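Local coordinates for protein aldo-keto reductase AKR2E4 (Bombyx mori, PDB 3WCZ) that catalyses the NADP-dependent reduction of 3-dehydroecdysone, acts less strongly on phenylglyoxal and isatin, and may help to regulate molting, at residues G75-T78 with R79-F83; D132-D135 with Y136-W140; A283-N286 with Q287-K290; I295-S298 with D299-D302. All coordinates share one frame; numbering follows the deposited sequence.

Contact 1 (G75-T78 with R79-F83); sequences GLVT and REELF. With EDO (1,2-ethanediol), chain D.
Val77 meets Glu81, in the short 3-10 turn 79-81, and Leu82 just after it. Its CG2 branch lies 3.8 Å from Leu82 CD1, and the two side chains cross at about a right angle. CG2 gets there because it sits between the backbone N and the carbonyl carbon, while CG1 is anti to the carbonyl carbon (chi1 -72°). Val77 and Leu82 are both buried. They also pack on Ile45 of helix 35-46, and Ile72 and Ile68 of helix 61-73 add to the same apolar patch. On its polar flank, Val77 CA lies 3.4 Å from Glu81 OE1.

Thr78 is bonded to Glu81 through its backbone at two points. Thr78 N donates to Glu81 OE1 at 3.0 Å, fairly straight at 161°, and meets that oxygen from above the carboxylate plane. In return, Glu81 N donates to Thr78 O at 3.1 Å. Thr78 OG1 lies beside the glutamate stem, 3.4 Å from Glu81 CG. The carboxylate bond resembles one half of a capping box, but the return bond goes to Thr78 O instead of OG1.

At the start of the turn, Arg79 NH1 makes a weak bond to Leu82 O, in the guanidinium plane at its edge. Arg79 NH2 is held more strongly, by a salt bridge to Asp115 and a hydrogen bond to Tyr113 O. The stretch joins helix 61-73 to strand 83-88, in a beta-alpha-beta crossover of the TIM barrel. The glutamate carboxylate supplies an acceptor to a backbone N-H just before the turn, so the turn is probably fixed by side-chain and backbone bonds together, over an apolar base.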
loop_
_atom_site.group_PDB
_atom_site.type_symbol
_atom_site.label_atom_id
_atom_site.label_comp_id
_atom_site.label_asym_id
_atom_site.label_seq_id
_atom_site.Cartn_x
_atom_site.Cartn_y
_atom_site.Cartn_z
ATOM N N GLY A 75 -13.487 14.919 16.452
ATOM C CA GLY A 75 -14.539 15.186 15.500
ATOM C C GLY A 75 -14.129 15.377 14.051
ATOM O O GLY A 75 -14.933 15.864 13.264
ATOM N N LEU A 76 -12.920 14.968 13.683
ATOM C CA LEU A 76 -12.500 15.094 12.295
ATOM C C LEU A 76 -13.244 14.146 11.378
ATOM O O LEU A 76 -13.522 14.465 10.216
ATOM C CB LEU A 76 -10.996 14.856 12.148
ATOM C CG LEU A 76 -10.019 15.804 12.839
ATOM C CD1 LEU A 76 -8.600 15.384 12.483
ATOM C CD2 LEU A 76 -10.247 17.252 12.442
ATOM N N VAL A 77 -13.564 12.959 11.897
ATOM C CA VAL A 77 -14.156 11.878 11.127
ATOM C C VAL A 77 -14.892 10.945 12.063
ATOM O O VAL A 77 -14.616 10.932 13.262
ATOM C CB VAL A 77 -13.115 10.981 10.387
ATOM C CG1 VAL A 77 -12.516 11.725 9.214
ATOM C CG2 VAL A 77 -12.079 10.363 11.372
ATOM N N THR A 78 -15.774 10.131 11.506
ATOM C CA THR A 78 -16.290 8.980 12.241
ATOM C C THR A 78 -15.596 7.721 11.753
ATOM O O THR A 78 -14.993 7.714 10.686
ATOM C CB THR A 78 -17.771 8.813 12.039
ATOM O OG1 THR A 78 -18.015 8.538 10.652
ATOM C CG2 THR A 78 -18.527 10.067 12.480
ATOM N N ARG A 79 -15.700 6.635 12.514
ATOM C CA ARG A 79 -15.086 5.387 12.085
ATOM C C ARG A 79 -15.531 4.931 10.702
ATOM O O ARG A 79 -14.707 4.487 9.893
ATOM C CB ARG A 79 -15.385 4.269 13.090
ATOM C CG ARG A 79 -14.965 2.856 12.620
ATOM C CD ARG A 79 -13.477 2.713 12.534
ATOM N NE ARG A 79 -13.009 1.449 11.956
ATOM C CZ ARG A 79 -12.698 1.259 10.668
ATOM N NH1 ARG A 79 -12.860 2.245 9.779
ATOM N NH2 ARG A 79 -12.181 0.098 10.257
ATOM N N GLU A 80 -16.809 5.061 10.379
ATOM C CA GLU A 80 -17.290 4.560 9.105
ATOM C C GLU A 80 -16.801 5.369 7.907
ATOM O O GLU A 80 -16.844 4.882 6.783
ATOM C CB GLU A 80 -18.815 4.472 9.125
ATOM C CG GLU A 80 -19.307 3.356 10.040
ATOM C CD GLU A 80 -19.063 1.961 9.465
ATOM O OE1 GLU A 80 -18.856 1.838 8.226
ATOM O OE2 GLU A 80 -19.088 0.983 10.259
ATOM N N GLU A 81 -16.321 6.586 8.154
ATOM C CA GLU A 81 -15.721 7.414 7.126
ATOM C C GLU A 81 -14.275 7.052 6.820
ATOM O O GLU A 81 -13.715 7.535 5.833
ATOM C CB GLU A 81 -15.813 8.883 7.545
ATOM C CG GLU A 81 -17.236 9.406 7.489
ATOM C CD GLU A 81 -17.433 10.784 8.085
ATOM O OE1 GLU A 81 -16.641 11.256 8.915
ATOM O OE2 GLU A 81 -18.465 11.401 7.710
ATOM N N LEU A 82 -13.638 6.255 7.686
ATOM C CA LEU A 82 -12.248 5.856 7.489
ATOM C C LEU A 82 -12.153 4.489 6.852
ATOM O O LEU A 82 -12.963 3.621 7.129
ATOM C CB LEU A 82 -11.499 5.820 8.808
ATOM C CG LEU A 82 -11.266 7.127 9.512
ATOM C CD1 LEU A 82 -10.637 6.887 10.886
ATOM C CD2 LEU A 82 -10.378 8.011 8.661
ATOM N N PHE A 83 -11.123 4.303 6.042
ATOM C CA PHE A 83 -10.764 3.037 5.427
ATOM C C PHE A 83 -9.385 2.660 5.951
ATOM O O PHE A 83 -8.411 3.340 5.642
ATOM C CB PHE A 83 -10.750 3.199 3.902
ATOM C CG PHE A 83 -10.719 1.910 3.149
ATOM C CD1 PHE A 83 -9.564 1.149 3.091
ATOM C CD2 PHE A 83 -11.860 1.417 2.533
ATOM C CE1 PHE A 83 -9.553 -0.073 2.399
ATOM C CE2 PHE A 83 -11.841 0.207 1.874
ATOM C CZ PHE A 83 -10.699 -0.541 1.812
HETATM C C1 EDO D . -14.280 5.266 3.526
HETATM O O1 EDO D . -14.148 4.920 2.156
HETATM C C2 EDO D . -14.730 4.031 4.270
HETATM O O2 EDO D . -15.998 3.566 3.771
#

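Contact 2 (D132-D135 with Y136-W140); sequences DNID and YLETW
Asp135 O is gripped by two backbone N-H groups of the first helical turn. Glu138 N lies 2.9 Å from Asp135 O and approaches from well above the carbonyl plane. The second bond, from Thr139 N to Asp135 O, is weak at 3.4 Å.

The Asp135 side chain turns back over the same turn. With CG anti to the backbone N (chi1 -167°), OD1 takes the N-H of Leu137 at 3.0 Å in a nearly straight bond of 174°. The donor comes in 62° out of the carboxylate plane. This makes Asp135 the N-cap of helix 136-148. The helix follows strand 114-119 in the barrel and comes after the small hairpin of strands 124-125 and 131-132. A carboxylate here would also probably be favoured by the positive end of the helix dipole.

OD1 stands 4.0 Å above the Tyr136 ring plane, over its centre. Leu137 runs side by side with the aspartate and points the same way, with its CG 3.5 Å from Asp135 OD1. The other oxygen, OD2, forms a salt bridge with Arg167 on helix 162-170. Replacing Asp135 by alanine removes the carboxylate, which is likely to leave Leu137 N without its capping acceptor and Arg167 without its charged mate.

Ile134 packs beside the first turn from the loop. Its CG2 branch reaches Glu138 CD at 4.1 Å and Thr139 OG1 at 4.2 Å. The polar ends of these two residues are held by other groups: Glu138 OE2 accepts from Arg95 N, and Thr139 OG1 pairs with His93 O.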
loop_
_atom_site.group_PDB
_atom_site.type_symbol
_atom_site.label_atom_id
_atom_site.label_comp_id
_atom_site.label_asym_id
_atom_site.label_seq_id
_atom_site.Cartn_x
_atom_site.Cartn_y
_atom_site.Cartn_z
ATOM N N ASP A 132 8.976 -21.692 5.512
ATOM C CA ASP A 132 7.947 -22.695 5.663
ATOM C C ASP A 132 7.325 -22.867 4.260
ATOM O O ASP A 132 7.698 -22.130 3.306
ATOM C CB ASP A 132 6.943 -22.264 6.737
ATOM C CG ASP A 132 6.159 -23.419 7.328
ATOM O OD1 ASP A 132 6.273 -24.575 6.833
ATOM O OD2 ASP A 132 5.405 -23.181 8.302
ATOM N N ASN A 133 6.417 -23.829 4.110
ATOM C CA ASN A 133 5.887 -24.176 2.777
ATOM C C ASN A 133 4.367 -24.215 2.687
ATOM O O ASN A 133 3.802 -24.842 1.782
ATOM C CB ASN A 133 6.466 -25.509 2.304
ATOM C CG ASN A 133 6.183 -26.629 3.275
ATOM O OD1 ASN A 133 5.333 -26.500 4.166
ATOM N ND2 ASN A 133 6.904 -27.742 3.125
ATOM N N ILE A 134 3.703 -23.554 3.620
ATOM C CA ILE A 134 2.249 -23.422 3.597
ATOM C C ILE A 134 1.789 -22.766 2.291
ATOM O O ILE A 134 2.284 -21.713 1.900
ATOM C CB ILE A 134 1.758 -22.585 4.804
ATOM C CG1 ILE A 134 2.224 -23.220 6.121
ATOM C CG2 ILE A 134 0.227 -22.454 4.789
ATOM C CD1 ILE A 134 1.944 -22.377 7.346
ATOM N N ASP A 135 0.861 -23.397 1.602
ATOM C CA ASP A 135 0.279 -22.844 0.386
ATOM C C ASP A 135 -0.523 -21.597 0.740
ATOM O O ASP A 135 -1.318 -21.585 1.674
ATOM C CB ASP A 135 -0.630 -23.910 -0.214
ATOM C CG ASP A 135 -1.071 -23.627 -1.625
ATOM O OD1 ASP A 135 -0.955 -22.484 -2.130
ATOM O OD2 ASP A 135 -1.563 -24.588 -2.265
ATOM N N TYR A 136 -0.297 -20.524 -0.022
ATOM C CA TYR A 136 -1.052 -19.284 0.197
ATOM C C TYR A 136 -2.539 -19.502 -0.083
ATOM O O TYR A 136 -3.365 -18.718 0.359
ATOM C CB TYR A 136 -0.484 -18.107 -0.644
ATOM C CG TYR A 136 -0.407 -18.412 -2.113
ATOM C CD1 TYR A 136 -1.549 -18.385 -2.902
ATOM C CD2 TYR A 136 0.789 -18.748 -2.721
ATOM C CE1 TYR A 136 -1.499 -18.704 -4.230
ATOM C CE2 TYR A 136 0.851 -19.089 -4.057
ATOM C CZ TYR A 136 -0.298 -19.056 -4.819
ATOM O OH TYR A 136 -0.241 -19.413 -6.133
ATOM N N LEU A 137 -2.900 -20.588 -0.775
ATOM C CA LEU A 137 -4.329 -20.897 -0.924
ATOM C C LEU A 137 -4.959 -21.236 0.417
ATOM O O LEU A 137 -6.133 -20.949 0.661
ATOM C CB LEU A 137 -4.573 -22.046 -1.901
ATOM C CG LEU A 137 -4.210 -21.830 -3.350
ATOM C CD1 LEU A 137 -4.545 -23.101 -4.083
ATOM C CD2 LEU A 137 -4.957 -20.646 -3.944
ATOM N N GLU A 138 -4.199 -21.877 1.288
ATOM C CA GLU A 138 -4.681 -22.147 2.627
ATOM C C GLU A 138 -4.857 -20.856 3.429
ATOM O O GLU A 138 -5.853 -20.648 4.120
ATOM C CB GLU A 138 -3.748 -23.098 3.359
ATOM C CG GLU A 138 -4.181 -23.253 4.772
ATOM C CD GLU A 138 -3.404 -24.279 5.554
ATOM O OE1 GLU A 138 -3.063 -25.325 4.947
ATOM O OE2 GLU A 138 -3.166 -24.059 6.766
ATOM N N THR A 139 -3.869 -19.974 3.324
ATOM C CA THR A 139 -3.928 -18.708 4.021
ATOM C C THR A 139 -5.177 -17.951 3.551
ATOM O O THR A 139 -5.884 -17.312 4.334
ATOM C CB THR A 139 -2.659 -17.904 3.699
ATOM O OG1 THR A 139 -1.510 -18.744 3.873
ATOM C CG2 THR A 139 -2.533 -16.665 4.568
ATOM N N TRP A 140 -5.436 -18.026 2.245
ATOM C CA TRP A 140 -6.570 -17.320 1.654
ATOM C C TRP A 140 -7.880 -17.860 2.211
ATOM O O TRP A 140 -8.845 -17.088 2.373
ATOM C CB TRP A 140 -6.522 -17.406 0.125
ATOM C CG TRP A 140 -7.523 -16.523 -0.545
ATOM C CD1 TRP A 140 -8.623 -16.920 -1.241
ATOM C CD2 TRP A 140 -7.539 -15.100 -0.546
ATOM N NE1 TRP A 140 -9.321 -15.824 -1.682
ATOM C CE2 TRP A 140 -8.658 -14.691 -1.286
ATOM C CE3 TRP A 140 -6.706 -14.121 0.015
ATOM C CZ2 TRP A 140 -8.973 -13.348 -1.482
ATOM C CZ3 TRP A 140 -7.027 -12.804 -0.174
ATOM C CH2 TRP A 140 -8.138 -12.427 -0.911
#

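Contact 3 (A283-N286 with Q287-K290); sequences AAIN and QFNK
Gln287, Phe288 and Asn289 bond back to the last turn of helix 279-286, and Asn286 to Asn289 form a type I beta turn. Gln287 N donates to Ala284 O at 3.1 Å and only weakly to Ala283 O. Phe288 N to Ile285 O (3.0 Å) and Asn289 N to Asn286 O (3.1 Å) are straighter, both at 159°.

The side chains lie close to these carbonyls. Gln287 bends at chi2 and brings CG to 3.2 Å from Ala283 O. Phe288 has CG anti to its carbonyl carbon (chi1 -73°), which lays CD2 3.4 Å from Ile285 O. The same ring atom is 4.4 Å from Ile285 CG2, a loose apolar touch. Thr229 of helix 228-237 and the loop residues Pro223 and Asp227 also touch the ring.

The amides of the two asparagines bond outside the turn. Asn286 OD1 bonds to Tyr248 OH, Asn289 ND2 to Asn291 OD1, and Asn289 OD1 to Thr188 N. Successive bonds from each N-H to the carbonyl three residues back let the helix end into the C-terminal loop with its last carbonyls still supplied with donors; the side chains add carbon contacts to the carbonyl oxygens and one long apolar contact.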
loop_
_atom_site.group_PDB
_atom_site.type_symbol
_atom_site.label_atom_id
_atom_site.label_comp_id
_atom_site.label_asym_id
_atom_site.label_seq_id
_atom_site.Cartn_x
_atom_site.Cartn_y
_atom_site.Cartn_z
ATOM N N ALA A 283 3.634 7.791 -20.675
ATOM C CA ALA A 283 4.586 6.980 -21.430
ATOM C C ALA A 283 6.032 7.402 -21.157
ATOM O O ALA A 283 6.929 6.557 -21.035
ATOM C CB ALA A 283 4.286 7.057 -22.908
ATOM N N ALA A 284 6.280 8.705 -21.033
ATOM C CA ALA A 284 7.632 9.178 -20.774
ATOM C C ALA A 284 8.109 8.685 -19.415
ATOM O O ALA A 284 9.268 8.290 -19.256
ATOM C CB ALA A 284 7.693 10.715 -20.840
ATOM N N ILE A 285 7.239 8.741 -18.415
ATOM C CA ILE A 285 7.649 8.279 -17.105
ATOM C C ILE A 285 7.854 6.753 -17.125
ATOM O O ILE A 285 8.812 6.254 -16.533
ATOM C CB ILE A 285 6.663 8.726 -16.007
ATOM C CG1 ILE A 285 6.700 10.250 -15.894
ATOM C CG2 ILE A 285 7.015 8.072 -14.690
ATOM C CD1 ILE A 285 5.600 10.818 -15.020
ATOM N N ASN A 286 7.013 6.033 -17.859
ATOM C CA ASN A 286 7.188 4.583 -17.987
ATOM C C ASN A 286 8.562 4.256 -18.543
ATOM O O ASN A 286 9.099 3.193 -18.231
ATOM C CB ASN A 286 6.134 3.978 -18.918
ATOM C CG ASN A 286 4.773 3.812 -18.265
ATOM O OD1 ASN A 286 4.647 3.770 -17.047
ATOM N ND2 ASN A 286 3.751 3.686 -19.095
ATOM N N GLN A 287 9.153 5.156 -19.318
ATOM C CA GLN A 287 10.439 4.891 -19.921
ATOM C C GLN A 287 11.603 4.887 -18.939
ATOM O O GLN A 287 12.704 4.476 -19.308
ATOM C CB GLN A 287 10.689 5.866 -21.079
ATOM C CG GLN A 287 9.780 5.627 -22.279
ATOM C CD GLN A 287 9.869 4.204 -22.795
ATOM O OE1 GLN A 287 10.915 3.771 -23.280
ATOM N NE2 GLN A 287 8.777 3.458 -22.671
ATOM N N PHE A 288 11.394 5.370 -17.711
ATOM C CA PHE A 288 12.400 5.250 -16.669
ATOM C C PHE A 288 12.526 3.801 -16.121
ATOM O O PHE A 288 13.437 3.505 -15.348
ATOM C CB PHE A 288 12.065 6.176 -15.506
ATOM C CG PHE A 288 12.305 7.630 -15.781
ATOM C CD1 PHE A 288 13.581 8.094 -16.069
ATOM C CD2 PHE A 288 11.246 8.538 -15.713
ATOM C CE1 PHE A 288 13.805 9.461 -16.296
ATOM C CE2 PHE A 288 11.462 9.908 -15.943
ATOM C CZ PHE A 288 12.738 10.361 -16.232
ATOM N N ASN A 289 11.615 2.906 -16.502
ATOM C CA ASN A 289 11.615 1.588 -15.876
ATOM C C ASN A 289 12.950 0.875 -16.003
ATOM O O ASN A 289 13.511 0.781 -17.104
ATOM C CB ASN A 289 10.544 0.705 -16.501
ATOM C CG ASN A 289 10.433 -0.617 -15.789
ATOM O OD1 ASN A 289 10.468 -0.667 -14.569
ATOM N ND2 ASN A 289 10.356 -1.701 -16.553
ATOM N N LYS A 290 13.386 0.279 -14.892
ATOM C CA LYS A 290 14.577 -0.560 -14.839
ATOM C C LYS A 290 14.263 -1.899 -14.179
ATOM O O LYS A 290 15.168 -2.704 -13.967
ATOM C CB LYS A 290 15.655 0.133 -13.999
ATOM C CG LYS A 290 16.189 1.406 -14.579
ATOM C CD LYS A 290 16.997 1.107 -15.788
ATOM C CE LYS A 290 17.777 2.349 -16.239
ATOM N NZ LYS A 290 18.618 2.044 -17.430
#

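Contact 4 (I295-S298 with D299-D302); sequences IDIS and DWKD
Ile297 carries CG1 between its backbone N and carbonyl carbon (chi1 54°), and Trp300 has CG anti to its own carbonyl carbon (chi1 -66°); together these turns lay the indole against the isoleucine. The side chains meet at a slant. Ile297 CB comes to 3.7 Å from Trp300 CE3, and the CG2 branch of Ile297 lies 3.8 Å from Trp300 CZ3. CD1 touches the same six-membered ring. Phe121 meets the indole edge-to-face, and Tyr303, Asn90 and Ile123 also touch it.

The backbone joins the same residues: Trp300 N donates to Ile297 O at 2.9 Å. One residue on, Lys301 N donates to Ser298 O at 3.1 Å.

Asp296 OD1 accepts twice from Ser298. Ser298 OG donates to the syn lone pair of Asp296 OD1 at 2.7 Å. The backbone N-H of Ser298 reaches it from the anti side, out of the carboxylate plane, and closes an Asx turn. One water accepts from Asp299 N, and another donates to Asp299 OD1 at 2.7 Å.

With a serine in place of Trp300, Ile297 is likely to lose its aromatic cover and Phe121 its edge-to-face partner.

The segment lies in the C-terminal loop beside the cofactor, and Ile295 touches the NADP. Apolar contact shapes one flank of the turn, while the carboxylate of Asp296 and the waters satisfy polar groups along the other.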
loop_
_atom_site.group_PDB
_atom_site.type_symbol
_atom_site.label_atom_id
_atom_site.label_comp_id
_atom_site.label_asym_id
_atom_site.label_seq_id
_atom_site.Cartn_x
_atom_site.Cartn_y
_atom_site.Cartn_z
ATOM N N ILE A 295 12.194 -2.258 -2.702
ATOM C CA ILE A 295 12.046 -3.277 -1.651
ATOM C C ILE A 295 12.652 -4.586 -2.143
ATOM O O ILE A 295 12.112 -5.268 -3.008
ATOM C CB ILE A 295 10.550 -3.440 -1.215
ATOM C CG1 ILE A 295 9.998 -2.099 -0.692
ATOM C CG2 ILE A 295 10.386 -4.552 -0.187
ATOM C CD1 ILE A 295 10.688 -1.524 0.540
ATOM N N ASP A 296 13.814 -4.883 -1.584
ATOM C CA ASP A 296 14.617 -6.031 -1.971
ATOM C C ASP A 296 14.428 -7.132 -0.925
ATOM O O ASP A 296 14.804 -6.982 0.236
ATOM C CB ASP A 296 16.071 -5.557 -2.068
ATOM C CG ASP A 296 17.062 -6.668 -2.356
ATOM O OD1 ASP A 296 16.654 -7.802 -2.617
ATOM O OD2 ASP A 296 18.281 -6.379 -2.326
ATOM N N ILE A 297 13.808 -8.230 -1.321
ATOM C CA ILE A 297 13.634 -9.367 -0.416
ATOM C C ILE A 297 14.431 -10.591 -0.897
ATOM O O ILE A 297 14.070 -11.725 -0.651
ATOM C CB ILE A 297 12.155 -9.733 -0.220
ATOM C CG1 ILE A 297 11.475 -9.960 -1.577
ATOM C CG2 ILE A 297 11.442 -8.621 0.558
ATOM C CD1 ILE A 297 10.240 -10.824 -1.493
ATOM N N SER A 298 15.557 -10.341 -1.547
ATOM C CA SER A 298 16.272 -11.416 -2.232
ATOM C C SER A 298 16.887 -12.451 -1.297
ATOM O O SER A 298 17.200 -13.551 -1.743
ATOM C CB SER A 298 17.337 -10.846 -3.179
ATOM O OG SER A 298 18.215 -9.975 -2.518
ATOM N N ASP A 299 17.010 -12.153 -0.009
ATOM C CA ASP A 299 17.439 -13.193 0.932
ATOM C C ASP A 299 16.444 -14.366 0.964
ATOM O O ASP A 299 16.791 -15.456 1.427
ATOM C CB ASP A 299 17.591 -12.661 2.360
ATOM C CG ASP A 299 18.840 -11.816 2.562
ATOM O OD1 ASP A 299 19.667 -11.712 1.647
ATOM O OD2 ASP A 299 18.980 -11.258 3.671
ATOM N N TRP A 300 15.211 -14.141 0.497
ATOM C CA TRP A 300 14.151 -15.146 0.506
ATOM C C TRP A 300 13.997 -15.846 -0.853
ATOM O O TRP A 300 13.028 -16.569 -1.055
ATOM C CB TRP A 300 12.799 -14.511 0.867
ATOM C CG TRP A 300 12.660 -13.966 2.265
ATOM C CD1 TRP A 300 13.386 -14.314 3.368
ATOM C CD2 TRP A 300 11.715 -12.969 2.706
ATOM N NE1 TRP A 300 12.957 -13.596 4.465
ATOM C CE2 TRP A 300 11.939 -12.761 4.082
ATOM C CE3 TRP A 300 10.716 -12.229 2.069
ATOM C CZ2 TRP A 300 11.179 -11.862 4.830
ATOM C CZ3 TRP A 300 9.977 -11.328 2.813
ATOM C CH2 TRP A 300 10.217 -11.147 4.167
ATOM N N LYS A 301 14.947 -15.643 -1.765
ATOM C CA LYS A 301 14.815 -16.093 -3.133
ATOM C C LYS A 301 14.551 -17.586 -3.274
ATOM O O LYS A 301 13.864 -18.007 -4.219
ATOM C CB LYS A 301 16.069 -15.680 -3.909
ATOM C CG LYS A 301 15.952 -15.781 -5.411
ATOM C CD LYS A 301 17.172 -15.118 -6.065
ATOM C CE LYS A 301 16.809 -13.815 -6.757
ATOM N NZ LYS A 301 17.976 -13.247 -7.490
ATOM N N ASP A 302 15.085 -18.390 -2.350
ATOM C CA ASP A 302 14.925 -19.839 -2.449
ATOM C C ASP A 302 13.716 -20.338 -1.670
ATOM O O ASP A 302 13.468 -21.546 -1.622
ATOM C CB ASP A 302 16.174 -20.604 -1.982
ATOM C CG ASP A 302 16.192 -22.042 -2.466
ATOM O OD1 ASP A 302 15.985 -22.239 -3.678
ATOM O OD2 ASP A 302 16.403 -22.985 -1.639
HETATM O O HOH W 1 16.771 -9.527 1.258
HETATM O O HOH W 2 20.403 -11.991 -0.906
#

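Contacts 1 and 2 are partly buried, each with two buried residues. Contacts 3 and 4 lie at the surface. The first two belong to the connections between strands of the barrel: contact 1 leads from a helix into a strand, and contact 2 starts a helix. Contacts 1, 2 and 4 each use a carboxylate to take up a backbone N-H. Across contact 3, which ends the last helix, the hydrogen bonds are all backbone to backbone. Contact 4, further along the same C-terminal tail, adds an Asx turn, bound waters and an indole. Contacts 2 and 4 have the closest centres, about 18 Å apart. Contact 1 lies across the chain's centre from contacts 3 and 4. None of the four touches another.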